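Local structure of esterase (Pelagibacterium halotolerans, 5DWD) at residues L47-D53 against G88-L94; K41-L47 against D132-F138. The protein probably hydrolyses carboxylic ester bonds, as a carboxylesterase of the alpha/beta-hydrolase superfamily. One frame throughout, in Å; residues are numbered along the deposited sequence.

Interaction 1 of 2, residues L47-D53 against G88-L94; sequences LHGYGSD and GYEWFPL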
loop_
_atom_site.group_PDB
_atom_site.type_symbol
_atom_site.label_atom_id
_atom_site.label_comp_id
_atom_site.label_asym_id
_atom_site.label_seq_id
_atom_site.Cartn_x
_atom_site.Cartn_y
_atom_site.Cartn_z
ATOM N N LEU B 47 -10.433 17.565 -5.519
ATOM C CA LEU B 47 -11.703 17.263 -6.203
ATOM C C LEU B 47 -12.850 17.909 -5.418
ATOM O O LEU B 47 -13.143 17.500 -4.251
ATOM C CB LEU B 47 -11.915 15.771 -6.359
ATOM C CG LEU B 47 -10.791 14.947 -7.013
ATOM C CD1 LEU B 47 -11.210 13.479 -7.082
ATOM C CD2 LEU B 47 -10.523 15.510 -8.415
ATOM N N HIS B 48 -13.512 18.845 -6.088
ATOM C CA HIS B 48 -14.666 19.581 -5.455
ATOM C C HIS B 48 -15.945 18.765 -5.297
ATOM O O HIS B 48 -16.119 17.681 -5.899
ATOM C CB HIS B 48 -14.926 20.886 -6.190
ATOM C CG HIS B 48 -15.467 20.702 -7.563
ATOM N ND1 HIS B 48 -16.776 20.316 -7.782
ATOM C CD2 HIS B 48 -14.887 20.779 -8.791
ATOM C CE1 HIS B 48 -17.011 20.245 -9.082
ATOM N NE2 HIS B 48 -15.868 20.456 -9.715
ATOM N N GLY B 49 -16.860 19.309 -4.484
ATOM C CA GLY B 49 -18.148 18.686 -4.263
ATOM C C GLY B 49 -19.194 19.092 -5.270
ATOM O O GLY B 49 -18.992 19.941 -6.151
ATOM N N TYR B 50 -20.390 18.514 -5.106
ATOM C CA TYR B 50 -21.492 18.790 -5.979
ATOM C C TYR B 50 -21.918 20.229 -5.881
ATOM O O TYR B 50 -22.117 20.758 -4.792
ATOM C CB TYR B 50 -22.680 17.902 -5.571
ATOM C CG TYR B 50 -23.947 18.069 -6.367
ATOM C CD1 TYR B 50 -24.145 17.294 -7.587
ATOM C CD2 TYR B 50 -24.940 18.899 -5.980
ATOM C CE1 TYR B 50 -25.326 17.443 -8.325
ATOM C CE2 TYR B 50 -26.166 19.013 -6.732
ATOM C CZ TYR B 50 -26.316 18.310 -7.894
ATOM O OH TYR B 50 -27.513 18.431 -8.634
ATOM N N GLY B 51 -21.909 20.930 -7.015
ATOM C CA GLY B 51 -22.274 22.305 -7.120
ATOM C C GLY B 51 -21.174 23.316 -6.851
ATOM O O GLY B 51 -21.451 24.516 -6.925
ATOM N N SER B 52 -19.948 22.791 -6.679
ATOM C CA SER B 52 -18.756 23.605 -6.431
ATOM C C SER B 52 -17.935 23.640 -7.696
ATOM O O SER B 52 -18.492 23.413 -8.770
ATOM C CB SER B 52 -18.062 23.053 -5.200
ATOM O OG SER B 52 -16.867 23.722 -4.885
ATOM N N ASP B 53 -16.657 23.975 -7.561
ATOM C CA ASP B 53 -15.778 24.099 -8.705
ATOM C C ASP B 53 -14.335 24.060 -8.245
ATOM O O ASP B 53 -14.046 24.069 -7.055
ATOM C CB ASP B 53 -16.074 25.350 -9.536
ATOM C CG ASP B 53 -15.751 26.635 -8.892
ATOM O OD1 ASP B 53 -15.172 26.789 -7.832
ATOM O OD2 ASP B 53 -16.190 27.692 -9.452
ATOM N N GLY B 88 -21.966 26.084 -10.974
ATOM C CA GLY B 88 -20.973 25.090 -10.563
ATOM C C GLY B 88 -21.016 23.837 -11.405
ATOM O O GLY B 88 -21.714 23.804 -12.454
ATOM N N TYR B 89 -20.356 22.829 -10.913
ATOM C CA TYR B 89 -20.152 21.581 -11.627
ATOM C C TYR B 89 -20.531 20.361 -10.792
ATOM O O TYR B 89 -20.601 20.446 -9.532
ATOM C CB TYR B 89 -18.671 21.471 -12.045
ATOM C CG TYR B 89 -18.235 22.591 -12.964
ATOM C CD1 TYR B 89 -18.579 22.617 -14.313
ATOM C CD2 TYR B 89 -17.611 23.714 -12.406
ATOM C CE1 TYR B 89 -18.160 23.680 -15.117
ATOM C CE2 TYR B 89 -17.196 24.793 -13.191
ATOM C CZ TYR B 89 -17.507 24.766 -14.544
ATOM O OH TYR B 89 -17.158 25.803 -15.326
ATOM N N GLU B 90 -20.752 19.232 -11.453
ATOM C CA GLU B 90 -21.009 17.964 -10.798
ATOM C C GLU B 90 -20.191 16.867 -11.414
ATOM O O GLU B 90 -19.944 16.905 -12.658
ATOM C CB GLU B 90 -22.526 17.588 -10.835
ATOM C CG GLU B 90 -23.050 17.400 -12.276
ATOM C CD GLU B 90 -24.538 17.196 -12.421
ATOM O OE1 GLU B 90 -25.292 17.745 -11.594
ATOM O OE2 GLU B 90 -24.929 16.458 -13.410
ATOM N N TRP B 91 -19.713 15.918 -10.601
ATOM C CA TRP B 91 -19.057 14.748 -11.133
ATOM C C TRP B 91 -20.114 13.851 -11.784
ATOM O O TRP B 91 -19.835 13.111 -12.741
ATOM C CB TRP B 91 -18.246 13.994 -10.029
ATOM C CG TRP B 91 -17.146 14.803 -9.526
ATOM C CD1 TRP B 91 -17.137 15.621 -8.392
ATOM C CD2 TRP B 91 -15.895 15.014 -10.188
ATOM N NE1 TRP B 91 -15.955 16.289 -8.373
ATOM C CE2 TRP B 91 -15.185 15.966 -9.441
ATOM C CE3 TRP B 91 -15.322 14.499 -11.359
ATOM C CZ2 TRP B 91 -13.924 16.422 -9.815
ATOM C CZ3 TRP B 91 -14.051 14.956 -11.734
ATOM C CH2 TRP B 91 -13.369 15.902 -10.961
ATOM N N PHE B 92 -21.302 13.864 -11.204
ATOM C CA PHE B 92 -22.437 13.069 -11.676
ATOM C C PHE B 92 -23.702 13.656 -11.101
ATOM O O PHE B 92 -23.644 14.374 -10.090
ATOM C CB PHE B 92 -22.313 11.570 -11.369
ATOM C CG PHE B 92 -22.025 11.247 -9.904
ATOM C CD1 PHE B 92 -23.062 11.137 -8.967
ATOM C CD2 PHE B 92 -20.730 10.984 -9.456
ATOM C CE1 PHE B 92 -22.819 10.813 -7.642
ATOM C CE2 PHE B 92 -20.486 10.654 -8.141
ATOM C CZ PHE B 92 -21.553 10.535 -7.256
ATOM N N PRO B 93 -24.860 13.392 -11.766
ATOM C CA PRO B 93 -26.112 14.028 -11.332
ATOM C C PRO B 93 -26.695 13.357 -10.121
ATOM O O PRO B 93 -26.393 12.179 -9.798
ATOM C CB PRO B 93 -27.052 13.862 -12.561
ATOM C CG PRO B 93 -26.451 12.787 -13.335
ATOM C CD PRO B 93 -24.984 12.747 -13.101
ATOM N N LEU B 94 -27.448 14.187 -9.378
ATOM C CA LEU B 94 -28.146 13.749 -8.212
ATOM C C LEU B 94 -29.602 14.168 -8.298
ATOM O O LEU B 94 -29.915 15.242 -8.838
ATOM C CB LEU B 94 -27.573 14.372 -6.960
ATOM C CG LEU B 94 -26.154 13.886 -6.547
ATOM C CD1 LEU B 94 -25.676 14.722 -5.341
ATOM C CD2 LEU B 94 -26.090 12.403 -6.305
HETATM O O HOH W 1 -27.652 16.953 -10.690
#

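Interaction 2 of 2, residues K41-L47 against D132-F138; sequences KSLVVLL and DTILVGF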
loop_
_atom_site.group_PDB
_atom_site.type_symbol
_atom_site.label_atom_id
_atom_site.label_comp_id
_atom_site.label_asym_id
_atom_site.label_seq_id
_atom_site.Cartn_x
_atom_site.Cartn_y
_atom_site.Cartn_z
ATOM N N LYS B 41 8.038 18.033 -6.943
ATOM C CA LYS B 41 8.426 16.682 -6.555
ATOM C C LYS B 41 7.181 15.861 -6.241
ATOM O O LYS B 41 7.222 14.612 -6.236
ATOM C CB LYS B 41 9.313 16.728 -5.293
ATOM C CG LYS B 41 10.738 17.306 -5.477
ATOM C CD LYS B 41 11.369 17.493 -4.091
ATOM C CE LYS B 41 12.860 17.215 -4.018
ATOM N NZ LYS B 41 13.629 18.458 -4.279
ATOM N N SER B 42 6.083 16.571 -5.937
ATOM C CA SER B 42 4.816 15.879 -5.647
ATOM C C SER B 42 3.631 16.691 -6.232
ATOM O O SER B 42 3.759 17.887 -6.599
ATOM C CB SER B 42 4.666 15.716 -4.144
ATOM O OG SER B 42 4.960 16.949 -3.470
ATOM N N LEU B 43 2.443 16.070 -6.176
ATOM C CA LEU B 43 1.260 16.581 -6.828
ATOM C C LEU B 43 0.057 16.247 -5.914
ATOM O O LEU B 43 -0.081 15.094 -5.476
ATOM C CB LEU B 43 1.018 15.849 -8.153
ATOM C CG LEU B 43 -0.275 16.111 -8.903
ATOM C CD1 LEU B 43 -0.421 17.597 -9.322
ATOM C CD2 LEU B 43 -0.299 15.244 -10.147
ATOM N N VAL B 44 -0.712 17.294 -5.615
ATOM C CA VAL B 44 -1.961 17.149 -4.928
ATOM C C VAL B 44 -3.078 17.535 -5.904
ATOM O O VAL B 44 -3.138 18.686 -6.353
ATOM C CB VAL B 44 -1.952 17.972 -3.638
ATOM C CG1 VAL B 44 -3.356 18.023 -3.062
ATOM C CG2 VAL B 44 -1.008 17.352 -2.598
ATOM N N VAL B 45 -4.005 16.559 -6.161
ATOM C CA VAL B 45 -5.168 16.809 -6.993
ATOM C C VAL B 45 -6.348 16.977 -6.027
ATOM O O VAL B 45 -6.607 16.091 -5.201
ATOM C CB VAL B 45 -5.425 15.632 -7.933
ATOM C CG1 VAL B 45 -6.649 15.811 -8.732
ATOM C CG2 VAL B 45 -4.206 15.466 -8.873
ATOM N N LEU B 46 -7.061 18.067 -6.203
ATOM C CA LEU B 46 -8.172 18.417 -5.318
ATOM C C LEU B 46 -9.470 18.326 -6.058
ATOM O O LEU B 46 -9.632 18.968 -7.047
ATOM C CB LEU B 46 -8.010 19.891 -4.854
ATOM C CG LEU B 46 -6.713 20.208 -4.147
ATOM C CD1 LEU B 46 -6.314 21.662 -4.286
ATOM C CD2 LEU B 46 -6.822 19.854 -2.664
ATOM N N LEU B 47 -10.433 17.565 -5.519
ATOM C CA LEU B 47 -11.703 17.263 -6.203
ATOM C C LEU B 47 -12.850 17.909 -5.418
ATOM O O LEU B 47 -13.143 17.500 -4.251
ATOM C CB LEU B 47 -11.915 15.771 -6.359
ATOM C CG LEU B 47 -10.791 14.947 -7.013
ATOM C CD1 LEU B 47 -11.210 13.479 -7.082
ATOM C CD2 LEU B 47 -10.523 15.510 -8.415
ATOM N N ASP B 132 3.783 9.852 -6.863
ATOM C CA ASP B 132 4.017 11.191 -6.433
ATOM C C ASP B 132 2.736 11.968 -6.102
ATOM O O ASP B 132 2.838 13.176 -5.862
ATOM C CB ASP B 132 4.715 11.945 -7.558
ATOM C CG ASP B 132 5.922 11.185 -8.115
ATOM O OD1 ASP B 132 6.760 10.817 -7.294
ATOM O OD2 ASP B 132 5.969 10.943 -9.334
ATOM N N THR B 133 1.569 11.302 -6.089
ATOM C CA THR B 133 0.332 12.050 -6.162
ATOM C C THR B 133 -0.561 11.673 -4.986
ATOM O O THR B 133 -0.661 10.512 -4.635
ATOM C CB THR B 133 -0.414 11.686 -7.439
ATOM O OG1 THR B 133 0.383 12.028 -8.601
ATOM C CG2 THR B 133 -1.781 12.395 -7.570
ATOM N N ILE B 134 -1.173 12.701 -4.400
ATOM C CA ILE B 134 -2.213 12.514 -3.371
ATOM C C ILE B 134 -3.505 13.011 -3.972
ATOM O O ILE B 134 -3.603 14.134 -4.484
ATOM C CB ILE B 134 -1.850 13.251 -2.107
ATOM C CG1 ILE B 134 -0.484 12.744 -1.589
ATOM C CG2 ILE B 134 -2.942 13.137 -1.086
ATOM C CD1 ILE B 134 0.070 13.534 -0.471
ATOM N N LEU B 135 -4.532 12.155 -3.953
ATOM C CA LEU B 135 -5.842 12.593 -4.380
ATOM C C LEU B 135 -6.664 13.000 -3.147
ATOM O O LEU B 135 -6.825 12.172 -2.264
ATOM C CB LEU B 135 -6.563 11.384 -5.010
ATOM C CG LEU B 135 -6.997 11.305 -6.405
ATOM C CD1 LEU B 135 -7.893 10.132 -6.704
ATOM C CD2 LEU B 135 -7.592 12.589 -6.981
ATOM N N VAL B 136 -7.170 14.220 -3.168
ATOM C CA VAL B 136 -7.902 14.849 -2.072
ATOM C C VAL B 136 -9.299 15.232 -2.569
ATOM O O VAL B 136 -9.421 15.905 -3.595
ATOM C CB VAL B 136 -7.138 16.090 -1.566
ATOM C CG1 VAL B 136 -7.886 16.789 -0.435
ATOM C CG2 VAL B 136 -5.766 15.613 -1.088
ATOM N N GLY B 137 -10.344 14.827 -1.858
ATOM C CA GLY B 137 -11.692 15.235 -2.295
ATOM C C GLY B 137 -12.579 15.664 -1.160
ATOM O O GLY B 137 -12.331 15.301 -0.024
ATOM N N PHE B 138 -13.577 16.484 -1.496
ATOM C CA PHE B 138 -14.619 16.857 -0.561
ATOM C C PHE B 138 -15.970 16.417 -1.086
ATOM O O PHE B 138 -16.304 16.680 -2.251
ATOM C CB PHE B 138 -14.656 18.378 -0.342
ATOM C CG PHE B 138 -15.784 18.846 0.551
ATOM C CD1 PHE B 138 -15.790 18.558 1.885
ATOM C CD2 PHE B 138 -16.833 19.581 0.059
ATOM C CE1 PHE B 138 -16.840 18.952 2.707
ATOM C CE2 PHE B 138 -17.867 20.022 0.885
ATOM C CZ PHE B 138 -17.891 19.667 2.211
HETATM O O HOH W 2 6.829 12.115 -4.824
#

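Interaction 1 of 2, residues L47-D53 against G88-L94
Tyr50 lies alongside Glu90, with Leu94 over its ring. Its CG is anti to the backbone N (chi1 179°), which carries the ring out along Glu90 and past Leu94. From CB outward, CG is the first side-chain atom to meet the other segment, at Leu94 CD1. Leu94 CD1 sits over the face in a CH-pi contact, 3.9 Å from the centroid of the Tyr50 ring. Tyr50 CD1 touches Glu90 CB at 3.6 Å, and Phe92 O lies at the ring edge. Tyr50 CE1 approaches Glu90 OE1, with the ring and carboxylate planes 27° apart. At the tip, Tyr50 OH reaches a water at 2.5 Å. The same water donates to Glu90 OE1 and accepts from Leu94 N, so it joins three residues. Glu90 OE1 also accepts a hydrogen bond from Gly83 N.

Residues 48-53 form the loop after strand 42-47 of the alpha/beta-hydrolase fold. A type II beta turn runs from Gly49 to Ser52, and Gly51 has the positive phi that suits glycine. Tyr50 and Leu94 line a pocket occupied in the crystal by a polyether, probably from the crystallisation liquor.

The Trp91 indole anchors the start of the loop. Trp91 NE1 donates to His48 O at 2.8 Å, with the oxygen in the indole plane. Leu47 CD2 packs on Trp91 CZ2 at 3.8 Å. His48 has Trp91 NE1 over one ring face and Asp53 CA over the opposite one. His48 ND1 donates to Gly49 O at 2.8 Å, and its NE2 is hydrogen-bonded to Ala78 N. Gly51 N donates to Tyr89 O, 2.9 Å away.

Interaction 2 of 2, residues K41-L47 against D132-F138
Thr133, with chi1 -61°, sets OG1 beside its own N and CG2 opposite it, and both branches face Leu43 CD2. Leu43 brings that methyl there with its CG trans to N (chi1 172°). The two side chains run side by side, and Leu43 CD2 lies 3.6 Å from Thr133 OG1. The strands 42-47 and 133-138 are parallel neighbours in the central sheet of the alpha/beta-hydrolase fold. Six backbone hydrogen bonds join them. Val136 N to Val45 O, at 2.8 Å, is nearly straight.

Leu43, Val45, Leu47, Thr133 and Leu135 share the face covered by helix 101-126. There Leu135 CD2 touches Val45 CG1 at 3.8 Å and Leu47 CD1 at 3.7 Å. Thr133 OG1 is held by Gly129 O and Trp123 NE1. A valine here would probably leave those two groups without their hydroxyl partner. On the other face Val136 lies between two residues of the adjacent strand. Val136 CG2 meets Val44 CG1 at 3.9 Å, and its CB meets Leu46 CD2.

Gly137 pairs with Leu47 near the end of strand 133-138, where the chain probably enters the nucleophile elbow. The Phe138 ring meets the His222 ring there, with their planes about 40° apart. At the other end Asp132 OD2 accepts a hydrogen bond from Gly129 N. A water bridges the segments, donating to Lys41 O at 2.9 Å and to Asp132 OD1 at 2.8 Å.

Overall arrangement
From the N terminus the chain passes strand 32-33 and enters strand 42-47, one side of interaction 2. It leaves at Leu47, which both contacts share, and runs straight into the loop of interaction 1. Helix 54-65 and strands 71-74 and 80-82 follow before the chain returns at 88-94. Interaction 1 closes this shorter loop. The chain then passes through helix 101-126 and reaches strand 133-138, where interaction 2 closes the longer one. Interaction 1 is therefore nested inside interaction 2. Their centres are about 17 Å apart. Interaction 2 joins two strands within the central sheet, while interaction 1 ties the loop beyond strand 42-47 to the small two-stranded sheet and the segment that follows it.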